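Local coordinates for protein phenazine-1-carboxylate N-methyltransferase (Pseudomonas aeruginosa, PDB 2IP2) that transfers a methyl group from S-adenosyl-L-methionine to phenazine-1-carboxylate, giving 5-methylphenazine-1-carboxylate in the biosynthesis of the virulence pigment pyocyanine, at residues A[84-87]-A[88-91]. Numbering follows the deposited sequence.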
# COMPACT_ATOMS: atom_id res chain seq x y z
N THR A 84 -8.30 -8.36 13.50
CA THR A 84 -7.17 -7.81 12.76
C THR A 84 -6.18 -7.07 13.72
O THR A 84 -4.98 -7.34 13.69
CB THR A 84 -7.61 -6.87 11.58
OG1 THR A 84 -8.40 -7.61 10.64
CG2 THR A 84 -6.38 -6.39 10.81
N SER A 85 -6.70 -6.16 14.56
CA SER A 85 -5.80 -5.37 15.43
C SER A 85 -5.14 -6.18 16.58
O SER A 85 -4.05 -5.87 17.04
CB SER A 85 -6.46 -4.09 15.94
OG SER A 85 -7.46 -4.34 16.93
N HIS A 86 -5.83 -7.21 17.04
CA HIS A 86 -5.21 -8.20 17.97
C HIS A 86 -3.90 -8.75 17.43
O HIS A 86 -2.97 -9.01 18.16
CB HIS A 86 -6.21 -9.32 18.27
CG HIS A 86 -7.22 -8.97 19.32
ND1 HIS A 86 -6.86 -8.49 20.57
CD2 HIS A 86 -8.57 -9.05 19.33
CE1 HIS A 86 -7.95 -8.29 21.29
NE2 HIS A 86 -8.99 -8.63 20.56
N LEU A 87 -3.82 -8.87 16.11
CA LEU A 87 -2.56 -9.33 15.50
C LEU A 87 -1.44 -8.31 15.58
O LEU A 87 -0.27 -8.63 15.29
CB LEU A 87 -2.81 -9.72 14.05
CG LEU A 87 -3.61 -11.01 13.82
CD1 LEU A 87 -4.00 -11.01 12.39
CD2 LEU A 87 -2.70 -12.18 14.09
N LEU A 88 -1.77 -7.08 15.95
CA LEU A 88 -0.73 -6.08 16.14
C LEU A 88 -0.20 -5.99 17.55
O LEU A 88 0.78 -5.27 17.81
CB LEU A 88 -1.23 -4.68 15.69
CG LEU A 88 -1.82 -4.55 14.29
CD1 LEU A 88 -2.42 -3.18 14.18
CD2 LEU A 88 -0.76 -4.83 13.19
N ARG A 89 -0.88 -6.66 18.50
CA ARG A 89 -0.51 -6.57 19.91
C ARG A 89 0.83 -7.23 20.22
O ARG A 89 1.28 -8.16 19.52
CB ARG A 89 -1.59 -7.21 20.81
CG ARG A 89 -2.90 -6.40 20.95
CD ARG A 89 -4.06 -7.35 21.46
NE ARG A 89 -3.90 -7.66 22.84
CZ ARG A 89 -4.17 -8.81 23.42
NH1 ARG A 89 -4.66 -9.85 22.73
NH2 ARG A 89 -3.95 -8.92 24.71
N ASP A 90 1.44 -6.79 21.29
CA ASP A 90 2.72 -7.31 21.69
C ASP A 90 2.52 -8.63 22.45
O ASP A 90 2.65 -8.67 23.65
CB ASP A 90 3.42 -6.24 22.54
CG ASP A 90 4.85 -6.60 22.87
OD1 ASP A 90 5.40 -7.56 22.28
OD2 ASP A 90 5.41 -5.91 23.76
N VAL A 91 2.17 -9.69 21.71
CA VAL A 91 1.88 -11.01 22.26
C VAL A 91 2.61 -12.07 21.39
O VAL A 91 2.83 -11.87 20.19
CB VAL A 91 0.33 -11.28 22.35
CG1 VAL A 91 -0.30 -10.40 23.47
CG2 VAL A 91 -0.35 -11.01 21.01
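Leu-88 N donates to Ser-85 O (2.8 Å, N-H...O angle 150°), and Arg-89 N to His-86 O at 3.2 Å, which closes a type I beta turn from His-86 to Arg-89. Leu-87 N reaches Thr-84 O in the same i to i+3 spacing, at 3.1 Å. These bonds follow a weakly bonded helix, about 84-86, that starts earlier in the chain.

The main contact between side chains pairs His-86 with Arg-89, which run side by side. Arg-89 CD lies in the plane of the imidazole, at its edge, 3.2 Å from His-86 ND1. The arginine chain bends at chi3 (73°), and its guanidinium comes obliquely to the ring, with NH1 3.4 Å from His-86 ND1 and the two planes 73° apart. Val-91 CG1 covers one guanidinium face, 4.1 Å above its centre.

Leu-88 CB approaches Ser-85 O to 3.3 Å. Apolar packing lies with Leu-87 and Leu-88, which touch Leu-12 of the second subunit; Leu-88 also meets Val-25 and Thr-29 of helix 6-30. Chemically, the amides of Leu-88 and Arg-89 engage the carbonyls of Ser-85 and His-86 as the chain leaves the helix for the loop, while the leucines join this part of the dimerisation domain to the subunit interface.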